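Local coordinates for tRNA (adenine-N(1)-)-methyltransferase (Thermus thermophilus, PDB 2PWY), which catalyses transfer of a methyl group from S-adenosyl-L-methionine to N1 of adenosine 58 in tRNA, and is required for cell growth at extreme temperatures, at residues L101-T105 and L172-E176. Residues are numbered along the deposited sequence; the frame is centred on the assembly and turned at random.
Sequences LEAGT and LDLME. With SAH (S-adenosyl-L-homocysteine), chain E.
The peptide bond from Ala103 to Gly104 is cis although no proline follows, and it turns Gly104 N onto Asp173 O at the C-terminal ends of two parallel strands. Ala103 O accepts a nearly straight bond from Asp173 N (2.8 Å) and is also approached by the CA-H of Leu172. A regular parallel pair would next send the N-H of residue 105 to Asp173 O; here Gly104 N takes that place, 3.0 Å from Asp173 O and well above its carbonyl plane. The cis bond thus brings the pairing N-H one residue early, where the chain turns past S-adenosyl-L-homocysteine.

Glycine suits this turn: Gly104 CA lies 3.3 Å from the ligand's O4', and a CB would run into that ribose oxygen. Alanine is small enough for Ala103 CB to meet Leu174 CD2 at 3.8 Å, on the sheet face it shares with Leu172. Leu174 sits between Ala103 and the ligand. Its CG rests against Ala103 O, while CD2 lies over the C5-N7 edge of the adenine, 3.6 Å from C5, and CB is on the same side near the C8 rim; its chi1 of 32° is displaced from a staggered position. Asp173 suits an amino group, probably through its negative charge: with CG anti to the backbone N (chi1 178°), OD2 accepts a hydrogen bond from the ligand's N at 2.8 Å. Thr80 OG1 also hydrogen-bonds OD2, probably helping to fix the carboxylate.

This is the S-adenosyl-L-methionine-binding end of the central strands of a class I methyltransferase fold, and Gly104 probably opens its glycine-rich motif. Strand 123-128 flanks strand 99-103, with Glu102 OE1 hydrogen-bonded to Ser126 OG and to Thr111 OG1 of helix 109-118; strand 192-198 flanks strand 167-173, its Leu194 and Ala196 packing on Leu172.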
loop_
_atom_site.group_PDB
_atom_site.type_symbol
_atom_site.label_atom_id
_atom_site.label_comp_id
_atom_site.label_asym_id
_atom_site.label_seq_id
_atom_site.Cartn_x
_atom_site.Cartn_y
_atom_site.Cartn_z
ATOM N N LEU A 101 12.122 28.246 5.550
ATOM C CA LEU A 101 11.168 28.776 6.519
ATOM C C LEU A 101 10.332 27.619 7.054
ATOM O O LEU A 101 9.859 26.781 6.277
ATOM C CB LEU A 101 10.262 29.798 5.833
ATOM C CG LEU A 101 9.275 30.581 6.702
ATOM C CD1 LEU A 101 9.992 31.498 7.693
ATOM C CD2 LEU A 101 8.315 31.375 5.770
ATOM N N GLU A 102 10.137 27.587 8.372
ATOM C CA GLU A 102 9.359 26.526 9.001
ATOM C C GLU A 102 8.337 27.052 9.991
ATOM O O GLU A 102 8.640 27.935 10.789
ATOM C CB GLU A 102 10.275 25.538 9.756
ATOM C CG GLU A 102 9.481 24.427 10.457
ATOM C CD GLU A 102 10.297 23.564 11.429
ATOM O OE1 GLU A 102 11.228 24.073 12.097
ATOM O OE2 GLU A 102 9.986 22.351 11.523
ATOM N N ALA A 103 7.134 26.486 9.952
ATOM C CA ALA A 103 6.180 26.635 11.064
ATOM C C ALA A 103 5.234 25.424 11.085
ATOM O O ALA A 103 4.910 24.896 10.023
ATOM C CB ALA A 103 5.383 27.942 10.923
ATOM N N GLY A 104 4.820 24.949 12.271
ATOM C CA GLY A 104 5.330 25.419 13.569
ATOM C C GLY A 104 6.480 24.550 14.062
ATOM O O GLY A 104 6.534 23.358 13.744
ATOM N N THR A 105 7.409 25.134 14.824
ATOM C CA THR A 105 8.550 24.364 15.351
ATOM C C THR A 105 8.087 23.075 16.040
ATOM O O THR A 105 8.698 22.014 15.868
ATOM C CB THR A 105 9.432 25.212 16.305
ATOM O OG1 THR A 105 9.592 26.528 15.759
ATOM C CG2 THR A 105 10.809 24.578 16.483
ATOM N N LEU A 172 5.772 23.393 6.163
ATOM C CA LEU A 172 4.665 23.613 7.085
ATOM C C LEU A 172 4.201 22.334 7.738
ATOM O O LEU A 172 4.008 21.306 7.072
ATOM C CB LEU A 172 3.473 24.278 6.381
ATOM C CG LEU A 172 3.742 25.656 5.773
ATOM C CD1 LEU A 172 2.455 26.166 5.206
ATOM C CD2 LEU A 172 4.316 26.641 6.807
ATOM N N ASP A 173 4.043 22.407 9.052
ATOM C CA ASP A 173 3.362 21.372 9.811
ATOM C C ASP A 173 2.545 22.115 10.856
ATOM O O ASP A 173 3.060 22.494 11.905
ATOM C CB ASP A 173 4.358 20.394 10.457
ATOM C CG ASP A 173 3.672 19.316 11.295
ATOM O OD1 ASP A 173 2.416 19.317 11.412
ATOM O OD2 ASP A 173 4.406 18.458 11.850
ATOM N N LEU A 174 1.275 22.348 10.523
ATOM C CA LEU A 174 0.337 23.071 11.383
ATOM C C LEU A 174 -1.090 22.843 10.870
ATOM O O LEU A 174 -1.288 22.445 9.716
ATOM C CB LEU A 174 0.697 24.571 11.486
ATOM C CG LEU A 174 1.350 25.325 10.304
ATOM C CD1 LEU A 174 0.401 25.363 9.125
ATOM C CD2 LEU A 174 1.773 26.760 10.678
ATOM N N MET A 175 -2.071 23.092 11.734
ATOM C CA MET A 175 -3.462 22.710 11.471
ATOM C C MET A 175 -4.120 23.516 10.356
ATOM O O MET A 175 -4.977 22.995 9.640
ATOM C CB MET A 175 -4.306 22.854 12.744
ATOM N N GLU A 176 -3.735 24.789 10.228
ATOM C CA GLU A 176 -4.411 25.704 9.305
ATOM C C GLU A 176 -3.412 26.443 8.416
ATOM O O GLU A 176 -3.239 27.670 8.547
ATOM C CB GLU A 176 -5.277 26.693 10.081
ATOM C CG GLU A 176 -6.340 26.002 10.931
ATOM C CD GLU A 176 -7.120 26.959 11.792
ATOM O OE1 GLU A 176 -6.500 27.745 12.540
ATOM O OE2 GLU A 176 -8.363 26.904 11.724
HETATM N N SAH E . 6.822 19.440 12.762
HETATM C CA SAH E . 6.845 19.600 14.252
HETATM C CB SAH E . 5.449 19.436 14.841
HETATM C CG SAH E . 4.556 20.649 14.569
HETATM S SD SAH E . 3.015 20.502 15.514
HETATM C C SAH E . 7.814 18.587 14.832
HETATM O O SAH E . 8.333 17.737 14.094
HETATM O OXT SAH E . 8.108 18.616 16.032
HETATM C "C5'" SAH E . 2.306 22.076 14.964
HETATM C "C4'" SAH E . 2.859 23.267 15.754
HETATM O "O4'" SAH E . 2.585 24.454 15.041
HETATM C "C3'" SAH E . 2.255 23.464 17.150
HETATM O "O3'" SAH E . 3.324 23.550 18.088
HETATM C "C2'" SAH E . 1.476 24.776 17.053
HETATM O "O2'" SAH E . 1.535 25.561 18.222
HETATM C "C1'" SAH E . 2.215 25.489 15.949
HETATM N N9 SAH E . 1.468 26.445 15.116
HETATM C C8 SAH E . 0.244 26.256 14.540
HETATM N N7 SAH E . -0.025 27.349 13.790
HETATM C C5 SAH E . 1.020 28.204 13.837
HETATM C C6 SAH E . 1.259 29.454 13.254
HETATM N N6 SAH E . 0.354 30.030 12.447
HETATM N N1 SAH E . 2.468 30.081 13.527
HETATM C C2 SAH E . 3.400 29.500 14.354
HETATM N N3 SAH E . 3.144 28.271 14.930
HETATM C C4 SAH E . 1.975 27.638 14.671
#